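Putative peptidyl-arginine deiminase family protein (Campylobacter jejuni subsp. jejuni serotype O:2, PDB 6B10) probably hydrolyses agmatine to N-carbamoylputrescine and ammonia, as expected of an agmatine deiminase of polyamine biosynthesis. Local coordinates at residues A[60-63]-A[64-68]; A[86-89]-A[90-93]; A[126-130]-A[131-135]; A[273-277]-A[278-282]; A[311-314]-A[315-318]. All coordinates share one frame; numbering follows the deposited sequence.

In the fold
The five contacts follow one another along the chain without interleaving and are spread over the propeller-like pentein fold expected of the guanidine-modifying enzymes. Interaction 2, about 9 Å from the chain's centre, lies centrally and touches all four others. Its Ile88 packs on Ile60 of interaction 1, Ala93 on Phe129 of interaction 3, Trp87 on Phe314 and Gln317 of interaction 5, and Arg89 on Val274 of interaction 4. Interaction 1 continues from the end of strand 56-61, and interaction 3, its centre about 18 Å away, packs on the same sheet. Interaction 4 forms two strands of another sheet, whose third strand, 305-310, leads into interaction 5. Residues 86-93 thus bring these parts of the fold together beside a potassium ion.

Interaction 1 of 5, residues A[60-63]-A[64-68]; sequences IAPK and QSDFE
Lys63 and Asp66 face each other where strand 56-61 ends and the chain turns into the short helix 64-67. The backbone is extended through Ala61, folds at Pro62 and is extended again at Lys63 before the helical turn begins, which leaves the N-H and the C=O of Lys63 both near Asp66. A weak bond runs from Asp66 N to Lys63 O at 3.2 Å. The stronger link uses the side chain: Lys63 N donates to Asp66 OD2 over 3.0 Å, reaching the anti side of the carboxylate but 32° out of its plane. CG of Asp66 lies beside its own backbone N (chi1 -59°), which turns the carboxylate back toward the start of the helix. Pro62 CD also approaches this oxygen, at 3.5 Å. The turn is the first connection of a beta-alpha-beta unit in which helix 64-67 leads on to strand 76-80. On its inner side Ala61 CB touches both Asp66 CB and Phe67 CE1, 3.6 Å from each. The Phe67 ring folds back over the strand end, with Lys63 O standing 3.7 Å above one face toward the rim, while Ile60 C lies near the ring plane at its edge. Phe78 of strand 76-80 also meets this buried ring. Ser65 OG rests against Lys63 CB at 3.5 Å on the exposed side, where the extended lysine chain leads away from the turn.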
# COMPACT_ATOMS: atom_id res chain seq x y z
N ILE A 60 1.95 -13.98 7.84
CA ILE A 60 2.21 -15.12 6.98
C ILE A 60 3.71 -15.43 7.02
O ILE A 60 4.52 -14.54 6.81
CB ILE A 60 1.79 -14.82 5.53
CG1 ILE A 60 0.32 -14.40 5.47
CG2 ILE A 60 2.02 -16.03 4.63
CD1 ILE A 60 -0.10 -13.74 4.17
N ALA A 61 4.06 -16.69 7.29
CA ALA A 61 5.46 -17.12 7.35
C ALA A 61 5.60 -18.63 7.18
O ALA A 61 4.66 -19.38 7.48
CB ALA A 61 6.09 -16.68 8.66
N PRO A 62 6.77 -19.10 6.70
CA PRO A 62 6.98 -20.54 6.45
C PRO A 62 6.95 -21.44 7.69
O PRO A 62 6.45 -22.56 7.61
CB PRO A 62 8.38 -20.58 5.82
CG PRO A 62 8.64 -19.21 5.33
CD PRO A 62 7.92 -18.30 6.26
N LYS A 63 7.47 -20.95 8.81
CA LYS A 63 7.64 -21.78 10.01
C LYS A 63 6.92 -21.22 11.23
O LYS A 63 6.73 -20.02 11.36
CB LYS A 63 9.12 -21.93 10.33
CG LYS A 63 9.90 -22.62 9.23
CD LYS A 63 11.33 -22.91 9.64
CE LYS A 63 11.86 -24.14 8.92
NZ LYS A 63 13.33 -24.28 9.07
N GLN A 64 6.54 -22.12 12.13
CA GLN A 64 5.91 -21.76 13.39
C GLN A 64 6.86 -20.94 14.27
O GLN A 64 6.42 -20.07 15.02
CB GLN A 64 5.46 -23.03 14.13
CG GLN A 64 4.72 -22.79 15.44
CD GLN A 64 3.36 -22.15 15.25
OE1 GLN A 64 2.77 -22.21 14.17
NE2 GLN A 64 2.84 -21.54 16.32
N SER A 65 8.15 -21.23 14.16
CA SER A 65 9.17 -20.50 14.92
C SER A 65 9.23 -19.01 14.53
O SER A 65 9.57 -18.17 15.37
CB SER A 65 10.55 -21.15 14.74
OG SER A 65 10.84 -21.33 13.36
N ASP A 66 8.91 -18.70 13.28
CA ASP A 66 8.80 -17.31 12.83
C ASP A 66 7.73 -16.57 13.63
O ASP A 66 7.94 -15.42 14.02
CB ASP A 66 8.46 -17.23 11.34
CG ASP A 66 9.50 -17.90 10.46
OD1 ASP A 66 10.71 -17.74 10.72
OD2 ASP A 66 9.10 -18.58 9.49
N PHE A 67 6.59 -17.23 13.88
CA PHE A 67 5.49 -16.62 14.64
C PHE A 67 5.82 -16.44 16.12
O PHE A 67 5.22 -15.59 16.77
CB PHE A 67 4.22 -17.46 14.54
CG PHE A 67 3.78 -17.74 13.14
CD1 PHE A 67 3.70 -16.73 12.19
CD2 PHE A 67 3.42 -19.03 12.75
CE1 PHE A 67 3.29 -16.99 10.90
CE2 PHE A 67 3.00 -19.30 11.46
CZ PHE A 67 2.94 -18.28 10.54
N GLU A 68 6.74 -17.25 16.63
CA GLU A 68 7.12 -17.22 18.05
C GLU A 68 7.31 -15.82 18.62
O GLU A 68 6.87 -15.53 19.73
CB GLU A 68 8.40 -18.03 18.27

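Interaction 2 of 5, residues A[86-89]-A[90-93]; sequences TWIR and DFGA. With K (potassium ion), chain E.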
# COMPACT_ATOMS: atom_id res chain seq x y z
N THR A 86 8.62 -10.19 1.18
CA THR A 86 7.81 -9.68 2.28
C THR A 86 6.85 -8.56 1.84
O THR A 86 5.95 -8.17 2.58
CB THR A 86 8.69 -9.15 3.42
OG1 THR A 86 9.53 -8.10 2.93
CG2 THR A 86 9.54 -10.26 4.00
N TRP A 87 7.05 -8.04 0.64
CA TRP A 87 6.27 -6.91 0.16
C TRP A 87 4.94 -7.40 -0.38
O TRP A 87 4.73 -7.49 -1.58
CB TRP A 87 7.06 -6.13 -0.90
CG TRP A 87 8.41 -5.66 -0.42
CD1 TRP A 87 9.63 -6.03 -0.91
CD2 TRP A 87 8.68 -4.76 0.67
NE1 TRP A 87 10.63 -5.41 -0.21
CE2 TRP A 87 10.08 -4.62 0.76
CE3 TRP A 87 7.87 -4.05 1.56
CZ2 TRP A 87 10.69 -3.80 1.72
CZ3 TRP A 87 8.48 -3.24 2.52
CH2 TRP A 87 9.87 -3.12 2.58
N ILE A 88 4.03 -7.71 0.55
CA ILE A 88 2.74 -8.31 0.19
C ILE A 88 1.84 -7.37 -0.61
O ILE A 88 1.02 -7.84 -1.40
CB ILE A 88 2.01 -8.88 1.44
CG1 ILE A 88 0.78 -9.69 1.03
CG2 ILE A 88 1.60 -7.77 2.40
CD1 ILE A 88 0.23 -10.57 2.13
N ARG A 89 1.98 -6.06 -0.43
CA ARG A 89 1.27 -5.08 -1.26
C ARG A 89 1.51 -5.32 -2.77
O ARG A 89 0.62 -5.08 -3.58
CB ARG A 89 1.71 -3.65 -0.87
CG ARG A 89 1.02 -2.50 -1.61
CD ARG A 89 -0.40 -2.22 -1.15
NE ARG A 89 -0.53 -2.08 0.30
CZ ARG A 89 -1.68 -1.89 0.94
NH1 ARG A 89 -2.81 -1.76 0.26
NH2 ARG A 89 -1.70 -1.81 2.26
N ASP A 90 2.70 -5.78 -3.13
CA ASP A 90 3.01 -6.10 -4.54
C ASP A 90 2.12 -7.21 -5.09
O ASP A 90 1.58 -7.09 -6.19
CB ASP A 90 4.47 -6.53 -4.72
CG ASP A 90 5.45 -5.39 -4.61
OD1 ASP A 90 5.12 -4.25 -5.02
OD2 ASP A 90 6.58 -5.63 -4.14
N PHE A 91 1.99 -8.30 -4.33
CA PHE A 91 1.33 -9.50 -4.86
C PHE A 91 0.01 -9.90 -4.17
O PHE A 91 -0.73 -10.70 -4.73
CB PHE A 91 2.31 -10.70 -4.87
CG PHE A 91 2.76 -11.14 -3.52
CD1 PHE A 91 1.98 -11.99 -2.75
CD2 PHE A 91 3.99 -10.72 -3.01
CE1 PHE A 91 2.40 -12.40 -1.50
CE2 PHE A 91 4.42 -11.13 -1.76
CZ PHE A 91 3.62 -11.97 -1.00
N GLY A 92 -0.29 -9.35 -3.00
CA GLY A 92 -1.51 -9.71 -2.27
C GLY A 92 -2.81 -9.52 -3.05
O GLY A 92 -2.86 -8.78 -4.03
N ALA A 93 -3.86 -10.19 -2.59
CA ALA A 93 -5.17 -10.10 -3.24
C ALA A 93 -5.82 -8.74 -2.96
O ALA A 93 -5.72 -8.22 -1.85
CB ALA A 93 -6.07 -11.21 -2.74
K K E . -1.08 -11.39 -7.45
O HOH W 1 -1.66 -6.23 -4.40
O HOH W 2 -0.11 -8.64 -8.13
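Ile88 and Phe91 meet across a single helical turn, residues 88-91, that leads into a potassium site. Backbone hydrogen bonds shape the turn. Asp90 N donates to Trp87 O, and Ile88 O receives two N-H groups: a weak bond from Phe91 and a short, fairly straight one from Gly92 N at 2.6 Å, close to the line of the C=O. Just ahead, Trp87 is the centre of an inverse gamma turn. A water bridges the turn, donating to Arg89 O and to Gly92 O.

The apolar contact is a CH-pi interaction. CG of Phe91 sits between its backbone N and carbonyl carbon (chi1 65°), which folds the ring back over the turn with Ile88 CA above one face, 4.1 Å from the ring centroid. Ile88 CG1 adds a contact with Phe91 CE1 at 4.0 Å.

Two polar side chains flank the turn. Asp90 lies alongside Trp87, pointing the same way, its OD2 3.3 Å from Trp87 CB and the carboxylate plane steeply inclined to the indole; Asp90 OD1 has a weak hydrogen bond with His207. Arg89 leads away from the turn, its NH2 bonding to Asn327 OD1 and its NE to His322 O.

Potassium is bound by Asp106 and Phe107 as well as by the carbonyl of Phe91, to which Asn125 also donates. That carbonyl oxygen, Phe91 O, lies 2.8 Å from the potassium ion, and a water 3.0 Å from the ion donates to Asp90 O.

Interaction 3 of 5, residues A[126-130]-A[131-135]; sequences SKLFK and EKFKE
The Phe133 ring presents its edge to the face of Phe129 in a T-shaped stack, centroids 5.1 Å apart and planes at 73°. Phe133 CD2 stands 3.8 Å above the plane of the Phe129 ring, over its centre. At the edge of that ring, in its plane, Glu135 OE2 approaches Phe129 CE2 at 3.6 Å; the two side chains run alongside each other with the carboxylate nearly perpendicular to the ring. Such an in-plane approach probably sets a negative group against the electropositive rim. The carboxylate also has salt bridges to Arg328 and Arg333, and Arg328 makes a cation-pi contact with Phe133. Leu128, its CG anti to the backbone N (chi1 -179°), brings CG to 3.5 Å from Phe133 CE2, and both pack on Met23 and Leu58 of the neighbouring sheet. All of this occurs at the C-terminal end of helix 120-133, where the helix widens into a pi-type turn. Glu131 N still bonds to Lys127 O in the regular way at 2.7 Å, but Leu128 O then accepts from both Lys132 N and Phe133 N. Lys134, with positive phi, leaves the helix, and Glu135 N returns to Phe129 O at 3.0 Å. On the outer side, Glu131 folds back along the preceding turn until OE2 lies 3.6 Å from Lys127 CB, while Lys132 reaches out to a salt bridge with Glu77.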
# COMPACT_ATOMS: atom_id res chain seq x y z
N SER A 126 -3.40 -18.35 -3.23
CA SER A 126 -4.27 -19.52 -3.40
C SER A 126 -4.38 -20.29 -2.10
O SER A 126 -5.49 -20.61 -1.66
CB SER A 126 -3.75 -20.44 -4.51
OG SER A 126 -3.88 -19.82 -5.77
N LYS A 127 -3.23 -20.58 -1.48
CA LYS A 127 -3.20 -21.29 -0.20
C LYS A 127 -4.08 -20.54 0.79
O LYS A 127 -4.96 -21.12 1.42
CB LYS A 127 -1.79 -21.41 0.42
CG LYS A 127 -0.57 -21.26 -0.48
CD LYS A 127 -0.26 -22.50 -1.30
CE LYS A 127 1.24 -22.61 -1.53
NZ LYS A 127 1.61 -23.75 -2.41
N LEU A 128 -3.82 -19.24 0.92
CA LEU A 128 -4.48 -18.41 1.91
C LEU A 128 -5.99 -18.44 1.76
O LEU A 128 -6.72 -18.61 2.74
CB LEU A 128 -3.98 -16.96 1.78
CG LEU A 128 -4.56 -15.93 2.76
CD1 LEU A 128 -4.19 -16.27 4.19
CD2 LEU A 128 -4.08 -14.53 2.40
N PHE A 129 -6.45 -18.28 0.52
CA PHE A 129 -7.88 -18.21 0.24
C PHE A 129 -8.55 -19.58 0.26
O PHE A 129 -9.69 -19.71 0.70
CB PHE A 129 -8.13 -17.48 -1.09
CG PHE A 129 -8.26 -15.99 -0.94
CD1 PHE A 129 -7.15 -15.20 -0.69
CD2 PHE A 129 -9.51 -15.38 -1.01
CE1 PHE A 129 -7.28 -13.83 -0.53
CE2 PHE A 129 -9.64 -14.02 -0.85
CZ PHE A 129 -8.52 -13.24 -0.60
N LYS A 130 -7.82 -20.60 -0.20
CA LYS A 130 -8.32 -21.97 -0.14
C LYS A 130 -8.42 -22.48 1.30
O LYS A 130 -9.45 -23.03 1.70
CB LYS A 130 -7.43 -22.90 -0.98
CG LYS A 130 -7.90 -24.35 -1.01
CD LYS A 130 -7.14 -25.17 -2.04
CE LYS A 130 -7.32 -26.67 -1.83
NZ LYS A 130 -6.47 -27.20 -0.72
N GLU A 131 -7.36 -22.28 2.08
CA GLU A 131 -7.24 -22.87 3.41
C GLU A 131 -7.86 -22.04 4.52
O GLU A 131 -8.68 -22.54 5.28
CB GLU A 131 -5.78 -23.14 3.74
CG GLU A 131 -5.05 -24.00 2.72
CD GLU A 131 -3.58 -24.13 3.04
OE1 GLU A 131 -3.22 -23.98 4.22
OE2 GLU A 131 -2.78 -24.39 2.10
N LYS A 132 -7.46 -20.77 4.64
CA LYS A 132 -7.94 -19.95 5.74
C LYS A 132 -9.33 -19.34 5.49
O LYS A 132 -10.28 -19.65 6.21
CB LYS A 132 -6.95 -18.84 6.11
CG LYS A 132 -7.32 -18.15 7.41
CD LYS A 132 -6.43 -16.98 7.73
CE LYS A 132 -7.00 -16.15 8.87
NZ LYS A 132 -6.91 -16.82 10.20
N PHE A 133 -9.44 -18.49 4.48
CA PHE A 133 -10.70 -17.78 4.21
C PHE A 133 -11.76 -18.70 3.59
O PHE A 133 -12.96 -18.44 3.75
CB PHE A 133 -10.49 -16.56 3.32
CG PHE A 133 -9.46 -15.59 3.84
CD1 PHE A 133 -9.50 -15.14 5.15
CD2 PHE A 133 -8.46 -15.11 3.00
CE1 PHE A 133 -8.56 -14.25 5.63
CE2 PHE A 133 -7.51 -14.21 3.47
CZ PHE A 133 -7.56 -13.78 4.79
N LYS A 134 -11.32 -19.74 2.88
CA LYS A 134 -12.22 -20.70 2.22
C LYS A 134 -13.19 -19.94 1.31
O LYS A 134 -14.41 -19.93 1.51
CB LYS A 134 -12.96 -21.56 3.24
CG LYS A 134 -12.03 -22.48 4.01
CD LYS A 134 -12.70 -23.08 5.24
CE LYS A 134 -11.69 -23.78 6.13
NZ LYS A 134 -12.31 -24.22 7.42
N GLU A 135 -12.61 -19.32 0.30
CA GLU A 135 -13.28 -18.30 -0.48
C GLU A 135 -12.79 -18.39 -1.92
O GLU A 135 -11.66 -18.82 -2.17
CB GLU A 135 -12.95 -16.93 0.12
CG GLU A 135 -13.71 -15.75 -0.46
CD GLU A 135 -13.31 -14.43 0.19
OE1 GLU A 135 -13.18 -14.38 1.44
OE2 GLU A 135 -13.14 -13.43 -0.54

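Interaction 4 of 5, residues A[273-277]-A[278-282]; sequences FVFIN and NALIV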
# COMPACT_ATOMS: atom_id res chain seq x y z
N PHE A 273 2.08 5.52 3.94
CA PHE A 273 1.29 5.25 5.14
C PHE A 273 0.25 4.17 4.87
O PHE A 273 0.08 3.73 3.73
CB PHE A 273 0.63 6.53 5.69
CG PHE A 273 -0.07 7.39 4.65
CD1 PHE A 273 -1.12 6.89 3.87
CD2 PHE A 273 0.29 8.72 4.49
CE1 PHE A 273 -1.76 7.70 2.94
CE2 PHE A 273 -0.35 9.53 3.56
CZ PHE A 273 -1.38 9.02 2.79
N VAL A 274 -0.45 3.74 5.92
CA VAL A 274 -1.51 2.76 5.75
C VAL A 274 -2.70 3.06 6.64
O VAL A 274 -2.55 3.28 7.83
CB VAL A 274 -1.00 1.30 5.97
CG1 VAL A 274 -0.29 1.16 7.30
CG2 VAL A 274 -2.15 0.31 5.86
N PHE A 275 -3.89 3.10 6.04
CA PHE A 275 -5.12 3.26 6.80
C PHE A 275 -5.52 1.92 7.40
O PHE A 275 -5.39 0.87 6.75
CB PHE A 275 -6.26 3.75 5.92
CG PHE A 275 -6.26 5.23 5.67
CD1 PHE A 275 -6.74 6.11 6.63
CD2 PHE A 275 -5.83 5.74 4.45
CE1 PHE A 275 -6.77 7.47 6.38
CE2 PHE A 275 -5.86 7.10 4.19
CZ PHE A 275 -6.33 7.97 5.17
N ILE A 276 -5.97 1.97 8.65
CA ILE A 276 -6.58 0.85 9.34
C ILE A 276 -7.76 1.40 10.11
O ILE A 276 -7.99 2.61 10.11
CB ILE A 276 -5.59 0.15 10.28
CG1 ILE A 276 -5.01 1.14 11.29
CG2 ILE A 276 -4.48 -0.51 9.47
CD1 ILE A 276 -4.30 0.49 12.46
N ASN A 277 -8.52 0.53 10.77
CA ASN A 277 -9.71 1.00 11.48
C ASN A 277 -9.36 2.06 12.52
O ASN A 277 -8.57 1.80 13.44
CB ASN A 277 -10.44 -0.17 12.11
CG ASN A 277 -10.99 -1.13 11.08
OD1 ASN A 277 -11.08 -0.81 9.90
ND2 ASN A 277 -11.36 -2.33 11.52
N ASN A 278 -9.93 3.25 12.36
CA ASN A 278 -9.76 4.36 13.30
C ASN A 278 -8.35 4.93 13.39
O ASN A 278 -8.07 5.73 14.28
CB ASN A 278 -10.25 3.97 14.70
CG ASN A 278 -11.70 3.56 14.70
OD1 ASN A 278 -12.03 2.40 14.95
ND2 ASN A 278 -12.58 4.50 14.40
N ALA A 279 -7.47 4.57 12.47
CA ALA A 279 -6.11 5.05 12.52
C ALA A 279 -5.43 5.11 11.16
O ALA A 279 -5.83 4.45 10.20
CB ALA A 279 -5.28 4.20 13.48
N LEU A 280 -4.40 5.95 11.11
CA LEU A 280 -3.53 6.08 9.97
C LEU A 280 -2.11 5.91 10.47
O LEU A 280 -1.63 6.70 11.28
CB LEU A 280 -3.70 7.45 9.32
CG LEU A 280 -2.72 7.76 8.18
CD1 LEU A 280 -2.87 6.77 7.03
CD2 LEU A 280 -2.89 9.18 7.69
N ILE A 281 -1.43 4.87 10.00
CA ILE A 281 -0.09 4.57 10.46
C ILE A 281 0.90 5.17 9.47
O ILE A 281 0.92 4.80 8.30
CB ILE A 281 0.15 3.05 10.60
CG1 ILE A 281 -1.03 2.36 11.29
CG2 ILE A 281 1.45 2.78 11.35
CD1 ILE A 281 -1.39 2.89 12.66
N VAL A 282 1.71 6.11 9.95
CA VAL A 282 2.62 6.86 9.06
C VAL A 282 4.07 6.48 9.33
O VAL A 282 4.45 6.28 10.48
CB VAL A 282 2.42 8.39 9.19
CG1 VAL A 282 0.99 8.78 8.83
CG2 VAL A 282 2.74 8.91 10.59
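A beta hairpin with a two-residue loop, Asn277-Asn278, joins strand 274-276 to strand 279-284 through a type II turn from Ile276 to Ala279, with Asn278 taking the positive-phi position. Val274 and Ile281 form one hydrogen-bonded pair, joined in both directions, and Ile276 and Ala279 form the other; Ile276 N to Ala279 O, at 2.9 Å, is almost straight. Between them Phe275 and Leu280 make a non-hydrogen-bonded pair. Here Leu280 places its CD1 methyl squarely over the Phe275 ring, 3.8 Å from the centroid and 4° off the normal, a CH-pi contact. The same methyl reaches Phe273 CD1 at 3.6 Å, so one methyl serves both aromatic side chains; Leu297 of helix 289-300 packs on this side as well. On the reverse face Ile276, whose CG1 sits between its backbone N and carbonyl carbon (chi1 56°), extends CD1 to 3.8 Å from Ile281 CD1, while Val274 CG1 lies beside Ile281 CB. Helix 37-52 packs here, Phe47 on Val274 and Ile281 and Val51 on Ile276. With Asn277 OD1 hydrogen-bonded to Gln19 N at the turn and backbone bonds pairing the strands, the hairpin offers apolar surfaces on both faces to flanking helices.

Interaction 5 of 5, residues A[311-314]-A[315-318]; sequences ARVF and LRQN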
# COMPACT_ATOMS: atom_id res chain seq x y z
N ALA A 311 10.30 3.65 10.36
CA ALA A 311 10.31 2.85 9.13
C ALA A 311 11.67 2.75 8.46
O ALA A 311 11.78 2.24 7.35
CB ALA A 311 9.29 3.41 8.15
N ARG A 312 12.72 3.21 9.14
CA ARG A 312 14.06 3.29 8.55
C ARG A 312 14.60 1.95 8.06
O ARG A 312 15.18 1.87 6.98
CB ARG A 312 15.04 3.90 9.55
CG ARG A 312 14.80 5.38 9.81
CD ARG A 312 15.75 5.90 10.85
NE ARG A 312 15.53 5.23 12.13
CZ ARG A 312 16.38 5.25 13.15
NH1 ARG A 312 17.52 5.90 13.07
NH2 ARG A 312 16.07 4.61 14.27
N VAL A 313 14.41 0.91 8.85
CA VAL A 313 14.97 -0.40 8.53
C VAL A 313 14.31 -0.97 7.27
O VAL A 313 14.99 -1.55 6.42
CB VAL A 313 14.84 -1.39 9.70
CG1 VAL A 313 15.52 -2.71 9.37
CG2 VAL A 313 15.45 -0.80 10.96
N PHE A 314 13.00 -0.76 7.15
CA PHE A 314 12.24 -1.17 5.96
C PHE A 314 12.88 -0.67 4.66
O PHE A 314 12.92 -1.39 3.66
CB PHE A 314 10.79 -0.65 6.01
CG PHE A 314 9.92 -1.34 7.03
CD1 PHE A 314 9.85 -0.88 8.34
CD2 PHE A 314 9.12 -2.41 6.66
CE1 PHE A 314 9.03 -1.49 9.27
CE2 PHE A 314 8.30 -3.02 7.58
CZ PHE A 314 8.25 -2.57 8.89
N LEU A 315 13.38 0.57 4.68
CA LEU A 315 13.94 1.20 3.48
C LEU A 315 15.18 0.50 2.91
O LEU A 315 15.51 0.69 1.74
CB LEU A 315 14.29 2.67 3.75
CG LEU A 315 13.22 3.65 4.23
CD1 LEU A 315 13.88 5.00 4.45
CD2 LEU A 315 12.06 3.77 3.25
N ARG A 316 15.86 -0.30 3.73
CA ARG A 316 17.04 -1.05 3.26
C ARG A 316 16.69 -1.98 2.08
O ARG A 316 17.52 -2.19 1.20
CB ARG A 316 17.70 -1.82 4.41
CG ARG A 316 18.35 -0.90 5.44
CD ARG A 316 18.87 -1.65 6.66
NE ARG A 316 19.07 -0.74 7.79
CZ ARG A 316 19.47 -1.12 9.01
NH1 ARG A 316 19.72 -2.39 9.29
NH2 ARG A 316 19.61 -0.21 9.97
N GLN A 317 15.46 -2.50 2.06
CA GLN A 317 14.97 -3.28 0.92
C GLN A 317 13.96 -2.53 0.04
O GLN A 317 13.10 -3.14 -0.59
CB GLN A 317 14.38 -4.60 1.41
CG GLN A 317 15.41 -5.55 2.02
CD GLN A 317 16.50 -5.94 1.04
OE1 GLN A 317 16.28 -6.02 -0.17
NE2 GLN A 317 17.69 -6.20 1.56
N ASN A 318 14.10 -1.20 -0.01
CA ASN A 318 13.37 -0.34 -0.95
C ASN A 318 11.84 -0.33 -0.81
O ASN A 318 11.13 -0.27 -1.80
CB ASN A 318 13.78 -0.66 -2.39
CG ASN A 318 15.28 -0.70 -2.57
OD1 ASN A 318 15.84 -1.71 -2.99
ND2 ASN A 318 15.95 0.41 -2.25
O HOH W 3 18.12 1.94 7.62
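Val313 and Arg316 are joined through the backbone by the bond from Arg316 N to Val313 O, 3.1 Å long. Gln317 N repeats the pattern with Phe314 O at 3.2 Å, whereas the preceding bond, Leu315 N to Arg312 O, is weak. Asn318 N then donates to Leu315 O at 2.9 Å. Solvent supplies a further link: a water molecule donates to Arg312 O and accepts from Arg316 NE at 2.8 Å, sitting at the edge of the guanidinium group and in its plane. This bridge ties the side chain of Arg316 to the start of the turn. Successive bonds between residues three apart wind the chain tightly without making a regular helix, within the loop that links strand 305-310 to strand 326-329 and so connects two sheets. CG of Arg316 lies beside its backbone N (chi1 -68°) and the chain is then extended as far as NE, which carries its methylenes past Val313 O, CB at 3.4 Å. Val313 CG1 lies 4.1 Å above one face of the guanidinium, toward its rim. Tyr36 adds a cation-pi contact to this arginine and also bonds to Gln317 NE2, while Arg312 turns away to a salt bridge with Asp310. Leu315 packs against the carbonyls of the first part of the turn, its CG 3.7 Å from Ala311 O. The buried Phe314 ring packs on helix 37-52, against Tyr44 and Ile40.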